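Long-range contacts in Acarbose/maltose binding protein GacH (PDB 3K01), which binds acarbose and an acarbose homolog as the solute receptor of an ABC transporter, and probably maltose as well: residues 181-186 with 235-240; 190-195 with 220-225; 214-219 with 392-397. All blocks are in the same frame, centred on the assembly; numbering follows the deposited sequence. Where two conformers were deposited one is given.

Interaction 1 (181-186 with 235-240); sequences GLYLRG and ITDASD
A chi1 of -172° swings the Tyr-183 ring away from its backbone N, while CG of Asp-237 stays beside its own (chi1 -68°), and phenol and carboxylate converge from two neighbouring segments. Tyr-183 OH donates to Asp-237 OD2 over 2.6 Å, engaging the lone pair that faces away from the other oxygen. OD2 sits at the ring edge, in its plane, and the carboxylate is turned only 22° from the ring. One face of the ring receives Ile-235 O, offset toward the rim, while Tyr-183 CD1 lies 3.9 Å from Ile-235 CG1. The backbones pair as parallel strands: Ile-235 N donates to Leu-182 O (3.0 Å) and Leu-184 N to Ile-235 O (2.9 Å). Strand 234-235 thereby flanks strand 180-183, whose other neighbour is the parallel strand 254-259; the helical link between the first two makes a beta-alpha-beta crossover. Beyond the last strand bond a side chain takes over, Thr-236 OG1 donating to Leu-184 O at 2.7 Å. One water then joins three groups: it accepts from Gly-186 N at 2.8 Å and donates both to Tyr-183 OH and to Asp-237 O, giving the tyrosine oxygen a second bond.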
loop_
_atom_site.group_PDB
_atom_site.type_symbol
_atom_site.label_atom_id
_atom_site.label_comp_id
_atom_site.label_asym_id
_atom_site.label_seq_id
_atom_site.Cartn_x
_atom_site.Cartn_y
_atom_site.Cartn_z
ATOM N N GLY A 181 6.186 22.101 10.956
ATOM C CA GLY A 181 5.893 20.757 11.483
ATOM C C GLY A 181 5.869 19.654 10.446
ATOM O O GLY A 181 6.569 18.655 10.595
ATOM N N LEU A 182 5.054 19.845 9.405
ATOM C CA LEU A 182 4.708 18.753 8.503
ATOM C C LEU A 182 4.856 19.163 7.053
ATOM O O LEU A 182 4.440 20.260 6.656
ATOM C CB LEU A 182 3.239 18.379 8.758
ATOM C CG LEU A 182 2.606 17.274 7.903
ATOM C CD1 LEU A 182 3.272 15.908 8.127
ATOM C CD2 LEU A 182 1.109 17.159 8.096
ATOM N N TYR A 183 5.378 18.260 6.221
ATOM C CA TYR A 183 5.178 18.380 4.776
ATOM C C TYR A 183 3.964 17.574 4.412
ATOM O O TYR A 183 3.971 16.372 4.646
ATOM C CB TYR A 183 6.389 17.905 3.956
ATOM C CG TYR A 183 6.189 18.246 2.502
ATOM C CD1 TYR A 183 6.708 19.421 1.979
ATOM C CD2 TYR A 183 5.402 17.460 1.676
ATOM C CE1 TYR A 183 6.475 19.789 0.653
ATOM C CE2 TYR A 183 5.185 17.811 0.342
ATOM C CZ TYR A 183 5.719 18.952 -0.138
ATOM O OH TYR A 183 5.460 19.279 -1.451
ATOM N N LEU A 184 2.908 18.234 3.913
ATOM C CA LEU A 184 1.665 17.561 3.553
ATOM C C LEU A 184 1.720 17.359 2.054
ATOM O O LEU A 184 1.763 18.337 1.289
ATOM C CB LEU A 184 0.480 18.436 3.974
ATOM C CG LEU A 184 -0.909 17.837 3.682
ATOM C CD1 LEU A 184 -1.887 18.256 4.728
ATOM C CD2 LEU A 184 -1.432 18.254 2.317
ATOM N N ARG A 185 1.762 16.107 1.610
ATOM C CA ARG A 185 1.834 15.826 0.183
ATOM C C ARG A 185 0.518 16.219 -0.478
ATOM O O ARG A 185 -0.526 15.651 -0.148
ATOM C CB ARG A 185 2.113 14.339 -0.044
ATOM C CG ARG A 185 2.072 13.874 -1.491
ATOM C CD ARG A 185 3.428 14.025 -2.082
ATOM N NE ARG A 185 3.586 13.531 -3.473
ATOM C CZ ARG A 185 3.890 12.290 -3.833
ATOM N NH1 ARG A 185 4.060 11.332 -2.933
ATOM N NH2 ARG A 185 4.044 12.016 -5.126
ATOM N N GLY A 186 0.575 17.157 -1.419
ATOM C CA GLY A 186 -0.661 17.708 -1.966
ATOM C C GLY A 186 -1.013 17.273 -3.365
ATOM O O GLY A 186 -2.068 17.670 -3.851
ATOM N N ILE A 235 3.330 22.585 5.107
ATOM C CA ILE A 235 3.511 23.189 3.795
ATOM C C ILE A 235 3.240 22.116 2.729
ATOM O O ILE A 235 3.241 20.919 3.007
ATOM C CB ILE A 235 4.927 23.782 3.601
ATOM C CG1 ILE A 235 6.009 22.740 3.928
ATOM C CG2 ILE A 235 5.079 25.063 4.428
ATOM C CD1 ILE A 235 7.430 23.181 3.548
ATOM N N THR A 236 3.024 22.562 1.499
ATOM C CA THR A 236 2.704 21.656 0.409
ATOM C C THR A 236 3.119 22.280 -0.918
ATOM O O THR A 236 3.609 23.426 -0.957
ATOM C CB THR A 236 1.195 21.301 0.413
ATOM O OG1 THR A 236 0.985 20.217 -0.487
ATOM C CG2 THR A 236 0.340 22.495 -0.008
ATOM N N ASP A 237 2.965 21.511 -1.997
ATOM C CA ASP A 237 3.310 21.982 -3.345
ATOM C C ASP A 237 2.342 21.341 -4.318
ATOM O O ASP A 237 1.993 20.173 -4.176
ATOM C CB ASP A 237 4.746 21.590 -3.738
ATOM C CG ASP A 237 5.788 22.306 -2.931
ATOM O OD1 ASP A 237 6.110 23.469 -3.244
ATOM O OD2 ASP A 237 6.296 21.681 -1.972
ATOM N N ALA A 238 1.980 22.081 -5.363
ATOM C CA ALA A 238 1.074 21.552 -6.380
ATOM C C ALA A 238 1.758 20.679 -7.403
ATOM O O ALA A 238 1.120 19.934 -8.140
ATOM C CB ALA A 238 0.371 22.703 -7.080
ATOM N N SER A 239 3.080 20.762 -7.471
ATOM C CA SER A 239 3.856 20.005 -8.453
ATOM C C SER A 239 5.078 19.404 -7.783
ATOM O O SER A 239 5.517 19.905 -6.740
ATOM C CB SER A 239 4.285 20.917 -9.609
ATOM O OG SER A 239 3.140 21.405 -10.306
ATOM N N ASP A 240 5.633 18.366 -8.398
ATOM C CA ASP A 240 6.896 17.766 -7.954
ATOM C C ASP A 240 6.826 17.391 -6.466
ATOM O O ASP A 240 7.805 17.557 -5.739
ATOM C CB ASP A 240 8.055 18.746 -8.252
ATOM C CG ASP A 240 9.434 18.071 -8.307
ATOM O OD1 ASP A 240 9.532 16.871 -8.537
ATOM O OD2 ASP A 240 10.419 18.820 -8.125
HETATM O O HOH W 1 2.994 18.175 -2.478
#

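Interaction 2 (190-195 with 220-225)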
loop_
_atom_site.group_PDB
_atom_site.type_symbol
_atom_site.label_atom_id
_atom_site.label_comp_id
_atom_site.label_asym_id
_atom_site.label_seq_id
_atom_site.Cartn_x
_atom_site.Cartn_y
_atom_site.Cartn_z
ATOM N N TYR A 190 -3.122 9.285 -2.953
ATOM C CA TYR A 190 -2.950 8.241 -1.936
ATOM C C TYR A 190 -2.711 8.877 -0.557
ATOM O O TYR A 190 -3.116 8.334 0.463
ATOM C CB TYR A 190 -1.781 7.369 -2.362
ATOM C CG TYR A 190 -1.686 6.023 -1.690
ATOM C CD1 TYR A 190 -2.702 5.070 -1.837
ATOM C CD2 TYR A 190 -0.549 5.667 -0.972
ATOM C CE1 TYR A 190 -2.585 3.820 -1.303
ATOM C CE2 TYR A 190 -0.455 4.401 -0.386
ATOM C CZ TYR A 190 -1.467 3.493 -0.604
ATOM O OH TYR A 190 -1.391 2.233 -0.036
ATOM N N TRP A 191 -2.085 10.067 -0.564
ATOM C CA TRP A 191 -1.801 10.798 0.661
ATOM C C TRP A 191 -2.991 11.534 1.238
ATOM O O TRP A 191 -2.898 12.049 2.348
ATOM C CB TRP A 191 -0.624 11.763 0.452
ATOM C CG TRP A 191 0.768 11.106 0.614
ATOM C CD1 TRP A 191 1.615 11.288 1.676
ATOM C CD2 TRP A 191 1.453 10.222 -0.293
ATOM N NE1 TRP A 191 2.767 10.564 1.483
ATOM C CE2 TRP A 191 2.700 9.892 0.295
ATOM C CE3 TRP A 191 1.132 9.665 -1.538
ATOM C CZ2 TRP A 191 3.622 9.030 -0.323
ATOM C CZ3 TRP A 191 2.046 8.810 -2.154
ATOM C CH2 TRP A 191 3.274 8.499 -1.547
ATOM N N PHE A 192 -4.113 11.585 0.519
ATOM C CA PHE A 192 -5.325 12.090 1.124
ATOM C C PHE A 192 -5.961 11.083 2.080
ATOM O O PHE A 192 -6.649 11.454 3.035
ATOM C CB PHE A 192 -6.317 12.473 0.006
ATOM C CG PHE A 192 -7.622 13.006 0.497
ATOM C CD1 PHE A 192 -7.677 14.254 1.109
ATOM C CD2 PHE A 192 -8.794 12.288 0.324
ATOM C CE1 PHE A 192 -8.923 14.788 1.532
ATOM C CE2 PHE A 192 -10.047 12.835 0.753
ATOM C CZ PHE A 192 -10.087 14.059 1.350
ATOM N N LEU A 193 -5.764 9.796 1.774
ATOM C CA LEU A 193 -6.531 8.775 2.448
ATOM C C LEU A 193 -6.361 8.740 3.971
ATOM O O LEU A 193 -7.349 8.564 4.684
ATOM C CB LEU A 193 -6.317 7.397 1.786
ATOM C CG LEU A 193 -6.777 7.333 0.323
ATOM C CD1 LEU A 193 -6.427 5.972 -0.269
ATOM C CD2 LEU A 193 -8.286 7.547 0.205
ATOM N N PRO A 194 -5.145 8.954 4.502
ATOM C CA PRO A 194 -5.064 9.016 5.977
ATOM C C PRO A 194 -5.986 10.052 6.610
ATOM O O PRO A 194 -6.538 9.812 7.681
ATOM C CB PRO A 194 -3.588 9.392 6.212
ATOM C CG PRO A 194 -2.877 8.768 5.047
ATOM C CD PRO A 194 -3.803 9.057 3.877
ATOM N N TYR A 195 -6.136 11.201 5.948
ATOM C CA TYR A 195 -7.043 12.232 6.465
ATOM C C TYR A 195 -8.506 11.823 6.387
ATOM O O TYR A 195 -9.285 12.097 7.304
ATOM C CB TYR A 195 -6.799 13.583 5.759
ATOM C CG TYR A 195 -5.367 14.030 5.966
ATOM C CD1 TYR A 195 -4.896 14.433 7.212
ATOM C CD2 TYR A 195 -4.475 13.989 4.924
ATOM C CE1 TYR A 195 -3.557 14.795 7.388
ATOM C CE2 TYR A 195 -3.152 14.347 5.080
ATOM C CZ TYR A 195 -2.717 14.758 6.325
ATOM O OH TYR A 195 -1.370 15.066 6.480
ATOM N N ARG A 220 -15.070 16.940 5.906
ATOM C CA ARG A 220 -14.117 17.253 6.978
ATOM C C ARG A 220 -12.696 16.928 6.564
ATOM O O ARG A 220 -11.778 17.647 6.943
ATOM C CB ARG A 220 -14.426 16.510 8.276
ATOM C CG ARG A 220 -15.664 17.034 9.010
ATOM C CD ARG A 220 -15.700 16.504 10.425
ATOM N NE ARG A 220 -15.633 15.033 10.514
ATOM C CZ ARG A 220 -16.691 14.226 10.501
ATOM N NH1 ARG A 220 -16.540 12.910 10.589
ATOM N NH2 ARG A 220 -17.919 14.747 10.413
ATOM N N ALA A 221 -12.484 15.845 5.823
ATOM C CA ALA A 221 -11.125 15.491 5.412
ATOM C C ALA A 221 -10.518 16.552 4.492
ATOM O O ALA A 221 -9.337 16.925 4.659
ATOM C CB ALA A 221 -11.124 14.143 4.754
ATOM N N TYR A 222 -11.289 17.030 3.508
ATOM C CA TYR A 222 -10.790 18.131 2.703
ATOM C C TYR A 222 -10.537 19.388 3.547
ATOM O O TYR A 222 -9.575 20.133 3.288
ATOM C CB TYR A 222 -11.732 18.419 1.534
ATOM C CG TYR A 222 -11.676 17.417 0.400
ATOM C CD1 TYR A 222 -10.545 17.306 -0.405
ATOM C CD2 TYR A 222 -12.777 16.595 0.112
ATOM C CE1 TYR A 222 -10.514 16.421 -1.478
ATOM C CE2 TYR A 222 -12.744 15.707 -0.961
ATOM C CZ TYR A 222 -11.603 15.616 -1.733
ATOM O OH TYR A 222 -11.523 14.770 -2.820
ATOM N N ARG A 223 -11.393 19.640 4.540
ATOM C CA ARG A 223 -11.176 20.785 5.427
ATOM C C ARG A 223 -9.893 20.638 6.233
ATOM O O ARG A 223 -9.173 21.608 6.423
ATOM C CB ARG A 223 -12.372 20.963 6.355
ATOM C CG ARG A 223 -12.362 22.276 7.127
ATOM C CD ARG A 223 -13.637 22.482 7.916
ATOM N NE ARG A 223 -14.781 22.625 7.026
ATOM C CZ ARG A 223 -15.840 21.816 7.001
ATOM N NH1 ARG A 223 -15.931 20.774 7.831
ATOM N NH2 ARG A 223 -16.819 22.072 6.151
ATOM N N VAL A 224 -9.611 19.436 6.723
ATOM C CA VAL A 224 -8.402 19.210 7.538
ATOM C C VAL A 224 -7.142 19.541 6.764
ATOM O O VAL A 224 -6.234 20.205 7.296
ATOM C CB VAL A 224 -8.354 17.731 8.022
ATOM C CG1 VAL A 224 -6.938 17.321 8.512
ATOM C CG2 VAL A 224 -9.380 17.488 9.104
ATOM N N ILE A 225 -7.051 19.114 5.513
ATOM C CA ILE A 225 -5.807 19.347 4.795
ATOM C C ILE A 225 -5.597 20.839 4.546
ATOM O O ILE A 225 -4.479 21.346 4.657
ATOM C CB ILE A 225 -5.683 18.508 3.485
ATOM C CG1 ILE A 225 -6.703 18.932 2.399
ATOM C CG2 ILE A 225 -5.742 17.011 3.801
ATOM C CD1 ILE A 225 -6.474 18.221 1.073
#
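Within the helical crossover that links strand 180-183 to strand 234-235, Phe-192, just before helix 193-198, and Tyr-195 in it pack against Ala-221, Tyr-222, Val-224 and Ile-225 of helix 216-230. The evidence for a close fit is clearest at Phe-192. Its CG lies anti to the backbone N, which extends the ring across to the other helix, where it forms an offset stack with Tyr-222: the ring centroids are 4.4 Å apart and the planes are inclined by 27°. Phe-192 CZ stands over the centre of the Tyr-222 ring, and Phe-192 CE1 lies 3.6 Å from Tyr-222 CD1. Phe-192 CZ also approaches Ala-221 CB to 3.6 Å, so the far end of the phenylalanine is held between a methyl and an aromatic face. Ile-225 serves both aromatic residues with separate branches. Its chi1 of 67° sends CG1 one way, bringing CD1 to 4.1 Å from Phe-192 CD1, while CG2 turns to the tyrosine. There it makes a CH-pi contact, 3.9 Å from CG2 to the Tyr-195 ring centroid and 30° off the ring normal. Val-224 CG1 adds a contact at 3.8 Å from Tyr-195 CD1. Outside the pair, helix 376-387 reaches Phe-192 through Ile-379 and Ile-225 through Met-383, and Tyr-222 OH is hydrogen-bonded to Thr-400 OG1. Apolar side chains join the two helices; such a helix layer over a beta-sheet is typical of the alpha/beta lobes of bacterial solute-binding proteins.

Interaction 3 (214-219 with 392-397); sequences DDEAGV and SPDEAA
Apolar contact centres on Val-219, which meets helix 393-407 with both methyls. With CG1 anti to the backbone N (chi1 174°), CG2 falls beside that N and comes within 3.6 Å of Ala-397 CB. CG1 turns toward the first turn of the partner helix, 4.1 Å from Pro-393 CB. The proline carbon also lies against the backbone, 3.5 Å from Val-219 O. A further carbon-to-oxygen approach joins Asp-214 CB and Ala-397 O at 3.2 Å; the carboxylate of Asp-214 leads elsewhere, to a salt bridge with Arg-405.

Both segments contain the N-terminal turn of a helix, and each start carries a side-chain N-cap. In the conformer given, Asp-215 OD1 accepts from Gly-218 N at 3.2 Å, with an N-H...O angle of 155°, and Ser-392 OG accepts a weak bond from Glu-395 N. The Val-219 contacts thus join the opening turns of helices 216-230 and 393-407, the latter near the C-terminal end of the chain.

Charge and water make up the rest. Glu-216 OE2 and Asp-394 OD1 are like charges only 4.4 Å apart. A single water donates to both, 2.9 Å from Glu-216 OE2 and 2.6 Å from Asp-394 OD1, which would be expected to ease their repulsion; the nearby helix N-termini may also favour the two carboxylates.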
loop_
_atom_site.group_PDB
_atom_site.type_symbol
_atom_site.label_atom_id
_atom_site.label_comp_id
_atom_site.label_asym_id
_atom_site.label_seq_id
_atom_site.Cartn_x
_atom_site.Cartn_y
_atom_site.Cartn_z
ATOM N N ASP A 214 -18.499 11.579 -0.126
ATOM C CA ASP A 214 -19.109 12.902 0.029
ATOM C C ASP A 214 -20.013 13.008 1.247
ATOM O O ASP A 214 -20.828 13.953 1.336
ATOM C CB ASP A 214 -19.822 13.363 -1.249
ATOM C CG ASP A 214 -20.864 12.375 -1.745
ATOM O OD1 ASP A 214 -21.037 11.293 -1.154
ATOM O OD2 ASP A 214 -21.549 12.736 -2.730
ATOM N N ASP A 215 -19.934 12.055 2.175
ATOM C CA ASP A 215 -20.608 12.296 3.436
ATOM C C ASP A 215 -19.795 13.304 4.259
ATOM O O ASP A 215 -18.780 13.838 3.791
ATOM C CB ASP A 215 -20.869 11.001 4.176
ATOM C CG ASP A 215 -19.616 10.328 4.623
ATOM O OD1 ASP A 215 -18.532 10.975 4.617
ATOM O OD2 ASP A 215 -19.722 9.134 4.983
ATOM N N GLU A 216 -20.272 13.633 5.451
ATOM C CA GLU A 216 -19.617 14.705 6.176
ATOM C C GLU A 216 -18.170 14.405 6.525
ATOM O O GLU A 216 -17.355 15.334 6.598
ATOM C CB GLU A 216 -20.422 15.154 7.388
ATOM C CG GLU A 216 -21.527 16.176 6.977
ATOM C CD GLU A 216 -21.003 17.451 6.236
ATOM O OE1 GLU A 216 -19.909 17.968 6.561
ATOM O OE2 GLU A 216 -21.709 17.952 5.327
ATOM N N ALA A 217 -17.833 13.136 6.730
ATOM C CA ALA A 217 -16.433 12.778 6.979
ATOM C C ALA A 217 -15.537 13.173 5.817
ATOM O O ALA A 217 -14.417 13.617 6.018
ATOM C CB ALA A 217 -16.302 11.301 7.259
ATOM N N GLY A 218 -16.017 13.019 4.587
ATOM C CA GLY A 218 -15.237 13.417 3.423
ATOM C C GLY A 218 -15.053 14.922 3.337
ATOM O O GLY A 218 -13.956 15.435 3.029
ATOM N N VAL A 219 -16.119 15.666 3.638
ATOM C CA VAL A 219 -15.998 17.123 3.672
ATOM C C VAL A 219 -14.964 17.525 4.716
ATOM O O VAL A 219 -14.076 18.333 4.446
ATOM C CB VAL A 219 -17.356 17.761 4.021
ATOM C CG1 VAL A 219 -17.198 19.280 4.213
ATOM C CG2 VAL A 219 -18.402 17.443 2.957
ATOM N N SER A 392 -13.990 24.882 -2.201
ATOM C CA SER A 392 -14.243 24.620 -0.792
ATOM C C SER A 392 -14.310 23.117 -0.525
ATOM O O SER A 392 -14.633 22.338 -1.418
ATOM C CB SER A 392 -15.566 25.265 -0.377
ATOM O OG SER A 392 -16.666 24.619 -1.017
ATOM N N PRO A 393 -14.042 22.710 0.709
ATOM C CA PRO A 393 -14.225 21.313 1.096
ATOM C C PRO A 393 -15.569 20.704 0.698
ATOM O O PRO A 393 -15.602 19.562 0.233
ATOM C CB PRO A 393 -14.045 21.353 2.619
ATOM C CG PRO A 393 -13.023 22.422 2.792
ATOM C CD PRO A 393 -13.428 23.490 1.803
ATOM N N ASP A 394 -16.668 21.419 0.863
ATOM C CA ASP A 394 -17.953 20.805 0.557
ATOM C C ASP A 394 -18.075 20.569 -0.945
ATOM O O ASP A 394 -18.546 19.510 -1.359
ATOM C CB ASP A 394 -19.100 21.689 1.032
ATOM C CG ASP A 394 -20.435 21.031 0.802
ATOM O OD1 ASP A 394 -20.790 20.181 1.624
ATOM O OD2 ASP A 394 -21.089 21.336 -0.207
ATOM N N GLU A 395 -17.696 21.541 -1.764
ATOM C CA GLU A 395 -17.791 21.362 -3.208
ATOM C C GLU A 395 -16.809 20.283 -3.657
ATOM O O GLU A 395 -17.123 19.495 -4.555
ATOM C CB GLU A 395 -17.529 22.665 -3.973
ATOM C CG GLU A 395 -17.790 22.532 -5.475
ATOM C CD GLU A 395 -17.568 23.788 -6.270
ATOM O OE1 GLU A 395 -16.843 24.683 -5.795
ATOM O OE2 GLU A 395 -18.126 23.883 -7.392
ATOM N N ALA A 396 -15.619 20.235 -3.053
ATOM C CA ALA A 396 -14.648 19.186 -3.387
ATOM C C ALA A 396 -15.230 17.806 -3.116
ATOM O O ALA A 396 -15.097 16.900 -3.937
ATOM C CB ALA A 396 -13.368 19.362 -2.585
ATOM N N ALA A 397 -15.840 17.626 -1.959
ATOM C CA ALA A 397 -16.439 16.344 -1.617
ATOM C C ALA A 397 -17.579 15.992 -2.562
ATOM O O ALA A 397 -17.647 14.854 -3.068
ATOM C CB ALA A 397 -16.911 16.370 -0.176
HETATM O O HOH W 2 -20.906 20.519 4.243
#

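In the fold
From the N terminus, the chain first enters the cluster at 181-186, and interaction 1 closes a loop there when 235-240 returns alongside it. Interaction 2 falls wholly within that loop, pairing 190-195 with 220-225, and the two contacts touch where Leu-184 meets Tyr-195 and Ile-225. Interaction 3 closes a far longer loop, from 214-219 to 392-397, and crosses both of the others because 214-219 lies inside their loops. Helix 216-230 is the shared element: its start meets helix 393-407 and its middle meets helix 193-198. Strand pair, crossover helices and C-terminal helix follow one another in space, interactions 2 and 3 touching where Tyr-222 and Arg-223 meet Pro-393, with interactions 1 and 3 about 20 Å apart between centres.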